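Local coordinates for protein putative rubredoxin reductase (Rhodopseudomonas palustris, PDB 3FG2) that probably uses NADH to reduce a ferredoxin through its bound FAD, supplying electrons to the cytochrome P450 CYP199A2, at residues G27-I32 / Q70-I75. Numbering follows the deposited sequence.
With FAD (flavin-adenine dinucleotide), chain B.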
ATOM      1  N   GLY A  27     -14.826 -12.463 -23.691  1.00 44.47           N
ATOM      2  CA  GLY A  27     -14.368 -13.691 -23.066  1.00 42.78           C
ATOM      3  C   GLY A  27     -14.795 -13.923 -21.630  1.00 42.76           C
ATOM      4  O   GLY A  27     -15.491 -13.101 -21.022  1.00 42.81           O
ATOM      5  N   ARG A  28     -14.365 -15.063 -21.095  1.00 42.23           N
ATOM      6  CA  ARG A  28     -14.664 -15.471 -19.723  1.00 40.66           C
ATOM      7  C   ARG A  28     -13.693 -14.783 -18.767  1.00 38.41           C
ATOM      8  O   ARG A  28     -12.550 -14.504 -19.129  1.00 36.38           O
ATOM      9  CB  ARG A  28     -14.512 -16.990 -19.603  1.00 42.15           C
ATOM     10  CG  ARG A  28     -14.729 -17.563 -18.216  1.00 43.81           C
ATOM     11  CD  ARG A  28     -14.196 -18.992 -18.153  1.00 45.02           C
ATOM     12  NE  ARG A  28     -14.485 -19.650 -16.881  1.00 47.56           N
ATOM     13  CZ  ARG A  28     -13.962 -20.817 -16.509  1.00 48.47           C
ATOM     14  NH1 ARG A  28     -13.119 -21.457 -17.308  1.00 48.25           N
ATOM     15  NH2 ARG A  28     -14.288 -21.349 -15.341  1.00 49.11           N
ATOM     16  N   ILE A  29     -14.148 -14.513 -17.548  1.00 38.05           N
ATOM     17  CA  ILE A  29     -13.305 -13.857 -16.548  1.00 36.94           C
ATOM     18  C   ILE A  29     -13.381 -14.557 -15.195  1.00 36.07           C
ATOM     19  O   ILE A  29     -14.404 -14.499 -14.507  1.00 33.40           O
ATOM     20  CB  ILE A  29     -13.705 -12.377 -16.351  1.00 36.61           C
ATOM     21  CG1 ILE A  29     -13.585 -11.624 -17.680  1.00 35.41           C
ATOM     22  CG2 ILE A  29     -12.816 -11.739 -15.286  1.00 36.06           C
ATOM     23  CD1 ILE A  29     -14.002 -10.166 -17.605  1.00 33.72           C
ATOM     24  N   ALA A  30     -12.284 -15.208 -14.819  1.00 36.56           N
ATOM     25  CA  ALA A  30     -12.209 -15.927 -13.550  1.00 36.73           C
ATOM     26  C   ALA A  30     -11.295 -15.193 -12.575  1.00 35.11           C
ATOM     27  O   ALA A  30     -10.136 -14.914 -12.882  1.00 34.98           O
ATOM     28  CB  ALA A  30     -11.698 -17.347 -13.786  1.00 37.94           C
ATOM     29  N   LEU A  31     -11.824 -14.890 -11.396  1.00 33.90           N
ATOM     30  CA  LEU A  31     -11.071 -14.167 -10.378  1.00 32.88           C
ATOM     31  C   LEU A  31     -10.705 -15.093  -9.221  1.00 31.93           C
ATOM     32  O   LEU A  31     -11.541 -15.385  -8.373  1.00 32.30           O
ATOM     33  CB  LEU A  31     -11.915 -13.005  -9.843  1.00 32.75           C
ATOM     34  CG  LEU A  31     -11.271 -11.644  -9.559  1.00 33.03           C
ATOM     35  CD1 LEU A  31     -12.167 -10.878  -8.585  1.00 30.10           C
ATOM     36  CD2 LEU A  31      -9.879 -11.816  -8.970  1.00 34.43           C
ATOM     37  N   ILE A  32      -9.458 -15.545  -9.181  1.00 31.23           N
ATOM     38  CA  ILE A  32      -9.000 -16.439  -8.115  1.00 30.41           C
ATOM     39  C   ILE A  32      -8.766 -15.666  -6.818  1.00 30.96           C
ATOM     40  O   ILE A  32      -7.881 -14.812  -6.743  1.00 30.69           O
ATOM     41  CB  ILE A  32      -7.701 -17.138  -8.534  1.00 29.84           C
ATOM     42  CG1 ILE A  32      -7.934 -17.852  -9.865  1.00 28.58           C
ATOM     43  CG2 ILE A  32      -7.253 -18.117  -7.449  1.00 29.71           C
ATOM     44  CD1 ILE A  32      -6.672 -18.165 -10.629  1.00 31.13           C
ATOM     45  N   GLN A  70     -22.185  -9.519 -13.241  1.00 46.17           N
ATOM     46  CA  GLN A  70     -21.096  -9.086 -14.110  1.00 44.69           C
ATOM     47  C   GLN A  70     -20.415 -10.214 -14.873  1.00 43.59           C
ATOM     48  O   GLN A  70     -19.512  -9.966 -15.678  1.00 42.51           O
ATOM     49  CB  GLN A  70     -20.050  -8.332 -13.289  1.00 44.24           C
ATOM     50  CG  GLN A  70     -20.561  -7.064 -12.627  1.00 42.56           C
ATOM     51  CD  GLN A  70     -21.106  -6.068 -13.626  1.00 41.27           C
ATOM     52  OE1 GLN A  70     -20.580  -5.934 -14.730  1.00 40.05           O
ATOM     53  NE2 GLN A  70     -22.154  -5.349 -13.238  1.00 40.46           N
ATOM     54  N   ALA A  71     -20.846 -11.446 -14.629  1.00 42.92           N
ATOM     55  CA  ALA A  71     -20.256 -12.601 -15.298  1.00 42.03           C
ATOM     56  C   ALA A  71     -18.788 -12.759 -14.913  1.00 41.27           C
ATOM     57  O   ALA A  71     -17.979 -13.247 -15.705  1.00 39.98           O
ATOM     58  CB  ALA A  71     -20.386 -12.462 -16.812  1.00 42.30           C
ATOM     59  N   ILE A  72     -18.448 -12.326 -13.700  1.00 41.11           N
ATOM     60  CA  ILE A  72     -17.083 -12.451 -13.200  1.00 40.57           C
ATOM     61  C   ILE A  72     -17.073 -13.644 -12.261  1.00 39.92           C
ATOM     62  O   ILE A  72     -17.620 -13.589 -11.161  1.00 39.46           O
ATOM     63  CB  ILE A  72     -16.623 -11.190 -12.432  1.00 40.77           C
ATOM     64  CG1 ILE A  72     -16.540 -10.003 -13.393  1.00 41.05           C
ATOM     65  CG2 ILE A  72     -15.267 -11.440 -11.786  1.00 38.54           C
ATOM     66  CD1 ILE A  72     -16.086  -8.706 -12.752  1.00 42.53           C
ATOM     67  N   GLU A  73     -16.451 -14.724 -12.711  1.00 40.10           N
ATOM     68  CA  GLU A  73     -16.388 -15.953 -11.935  1.00 41.77           C
ATOM     69  C   GLU A  73     -15.462 -15.824 -10.728  1.00 41.39           C
ATOM     70  O   GLU A  73     -14.236 -15.788 -10.875  1.00 41.81           O
ATOM     71  CB  GLU A  73     -15.917 -17.098 -12.837  1.00 43.88           C
ATOM     72  CG  GLU A  73     -16.403 -18.465 -12.408  1.00 45.75           C
ATOM     73  CD  GLU A  73     -15.866 -19.560 -13.299  1.00 47.34           C
ATOM     74  OE1 GLU A  73     -15.999 -19.434 -14.537  1.00 47.09           O
ATOM     75  OE2 GLU A  73     -15.317 -20.546 -12.758  1.00 47.86           O
ATOM     76  N   LEU A  74     -16.054 -15.765  -9.537  1.00 39.68           N
ATOM     77  CA  LEU A  74     -15.287 -15.637  -8.302  1.00 38.74           C
ATOM     78  C   LEU A  74     -14.941 -17.004  -7.726  1.00 39.00           C
ATOM     79  O   LEU A  74     -15.777 -17.639  -7.083  1.00 40.17           O
ATOM     80  CB  LEU A  74     -16.079 -14.842  -7.270  1.00 36.08           C
ATOM     81  CG  LEU A  74     -15.243 -14.373  -6.085  1.00 35.90           C
ATOM     82  CD1 LEU A  74     -14.153 -13.443  -6.587  1.00 33.43           C
ATOM     83  CD2 LEU A  74     -16.131 -13.671  -5.066  1.00 35.60           C
ATOM     84  N   ILE A  75     -13.706 -17.445  -7.943  1.00 38.59           N
ATOM     85  CA  ILE A  75     -13.259 -18.751  -7.465  1.00 39.61           C
ATOM     86  C   ILE A  75     -12.510 -18.701  -6.136  1.00 40.30           C
ATOM     87  O   ILE A  75     -11.422 -18.125  -6.041  1.00 39.98           O
ATOM     88  CB  ILE A  75     -12.330 -19.427  -8.492  1.00 39.76           C
ATOM     89  CG1 ILE A  75     -13.018 -19.506  -9.853  1.00 39.07           C
ATOM     90  CG2 ILE A  75     -11.948 -20.819  -8.003  1.00 39.97           C
ATOM     91  CD1 ILE A  75     -12.132 -20.060 -10.939  1.00 37.62           C
TER
HETATM   92  PA  FAD B 449      -3.693  -6.593  -2.577  1.00 26.04           P
HETATM   93  O1A FAD B 449      -2.758  -6.944  -1.478  1.00 24.05           O
HETATM   94  O2A FAD B 449      -4.775  -5.809  -2.355  1.00 25.47           O
HETATM   95  O5B FAD B 449      -4.299  -7.978  -2.857  1.00 24.90           O
HETATM   96  C5B FAD B 449      -3.524  -9.171  -3.198  1.00 25.89           C
HETATM   97  C4B FAD B 449      -4.538 -10.329  -3.077  1.00 25.82           C
HETATM   98  O4B FAD B 449      -3.977 -11.474  -3.826  1.00 24.46           O
HETATM   99  C3B FAD B 449      -4.788 -10.850  -1.650  1.00 27.30           C
HETATM  100  O3B FAD B 449      -6.118 -11.033  -1.280  1.00 30.34           O
HETATM  101  C2B FAD B 449      -3.899 -12.061  -1.603  1.00 27.08           C
HETATM  102  O2B FAD B 449      -4.227 -12.955  -0.585  1.00 27.50           O
HETATM  103  C1B FAD B 449      -4.151 -12.644  -2.961  1.00 27.42           C
HETATM  104  N9A FAD B 449      -3.162 -13.590  -3.483  1.00 28.16           N
HETATM  105  C8A FAD B 449      -1.803 -13.548  -3.307  1.00 28.21           C
HETATM  106  N7A FAD B 449      -1.173 -14.556  -3.900  1.00 29.32           N
HETATM  107  C5A FAD B 449      -2.157 -15.292  -4.491  1.00 29.92           C
HETATM  108  C6A FAD B 449      -2.112 -16.533  -5.297  1.00 31.86           C
HETATM  109  N6A FAD B 449      -1.011 -17.183  -5.597  1.00 33.57           N
HETATM  110  N1A FAD B 449      -3.341 -16.986  -5.732  1.00 32.68           N
HETATM  111  C2A FAD B 449      -4.518 -16.337  -5.442  1.00 32.09           C
HETATM  112  N3A FAD B 449      -4.646 -15.202  -4.714  1.00 31.63           N
HETATM  113  C4A FAD B 449      -3.434 -14.715  -4.258  1.00 29.84           C
HETATM  114  N1  FAD B 449      -2.851   2.624  -0.223  1.00 20.90           N
HETATM  115  C2  FAD B 449      -3.276   3.876  -0.390  1.00 21.55           C
HETATM  116  O2  FAD B 449      -3.133   4.449  -1.428  1.00 21.84           O
HETATM  117  N3  FAD B 449      -3.930   4.603   0.658  1.00 21.24           N
HETATM  118  C4  FAD B 449      -4.158   4.034   1.899  1.00 23.27           C
HETATM  119  O4  FAD B 449      -4.722   4.680   2.764  1.00 25.16           O
HETATM  120  C4X FAD B 449      -3.701   2.661   2.093  1.00 22.39           C
HETATM  121  N5  FAD B 449      -3.904   2.048   3.284  1.00 22.12           N
HETATM  122  C5X FAD B 449      -3.468   0.743   3.432  1.00 20.30           C
HETATM  123  C6  FAD B 449      -3.702   0.111   4.686  1.00 19.35           C
HETATM  124  C7  FAD B 449      -3.310  -1.191   4.926  1.00 18.35           C
HETATM  125  C7M FAD B 449      -3.583  -1.818   6.278  1.00 18.38           C
HETATM  126  C8  FAD B 449      -2.631  -1.953   3.871  1.00 18.14           C
HETATM  127  C8M FAD B 449      -2.176  -3.383   4.062  1.00 13.57           C
HETATM  128  C9  FAD B 449      -2.389  -1.335   2.626  1.00 17.70           C
HETATM  129  C9A FAD B 449      -2.802  -0.000   2.397  1.00 20.48           C
HETATM  130  N10 FAD B 449      -2.599   0.695   1.132  1.00 21.33           N
HETATM  131  C10 FAD B 449      -3.031   1.981   0.966  1.00 20.51           C
HETATM  132  C1' FAD B 449      -1.921  -0.057   0.046  1.00 18.76           C
HETATM  133  C2' FAD B 449      -2.972  -0.777  -0.853  1.00 20.47           C
HETATM  134  O2' FAD B 449      -3.776  -1.589  -0.028  1.00 21.53           O
HETATM  135  C3' FAD B 449      -2.219  -1.599  -1.879  1.00 19.73           C
HETATM  136  O3' FAD B 449      -1.442  -0.738  -2.704  1.00 19.89           O
HETATM  137  C4' FAD B 449      -3.201  -2.375  -2.740  1.00 21.07           C
HETATM  138  O4' FAD B 449      -4.011  -3.256  -1.917  1.00 19.28           O
HETATM  139  C5' FAD B 449      -2.421  -3.188  -3.744  1.00 21.06           C
HETATM  140  O5' FAD B 449      -3.471  -4.011  -4.588  1.00 21.57           O
HETATM  141  P   FAD B 449      -3.110  -5.386  -5.073  1.00 24.67           P
HETATM  142  O1P FAD B 449      -4.389  -5.790  -5.860  1.00 26.46           O
HETATM  143  O2P FAD B 449      -1.925  -5.444  -5.805  1.00 25.23           O
HETATM  144  O3P FAD B 449      -2.924  -6.295  -3.938  1.00 26.60           O
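Glu73 OE1 is gripped by two nitrogens of Arg28, NE at 2.8 Å and NH2 at 2.7 Å. The oxygen lies at the edge of the guanidinium, almost in its plane. NH2 uses the syn lone pair of OE1, while NE comes from the syn side but out of the carboxylate plane. NH2 adds a weak bond to Glu73 OE2. The two flat groups are turned 28° apart. Arg28 reaches its partner fully extended, with CG anti to the backbone N (chi1 177°). Beside this salt bridge the backbones pair as parallel strands. Glu73 N bonds to Ile29 O. Glu73 O accepts from Leu31 N at 2.6 Å, nearly straight. Ile75 N then reaches Leu31 O at 3.0 Å. On the sheet face that carries Ala30 and Glu73, Ile75 CD1 rests on Ala30 CB at 4.0 Å. On the other face Leu31 and Leu74 touch through their CD1 atoms, and Ile72 packs against helix 11-22. Strand 72-75 is thereby joined as an outermost strand to the parallel sheet of the FAD-binding Rossmann-type domain. At the C-terminal end of strand 29-32, Ile32 CG2 touches FAD C2A at 3.8 Å. Solvent probably weakens the salt bridge, so the backbone bonds carry the pairing.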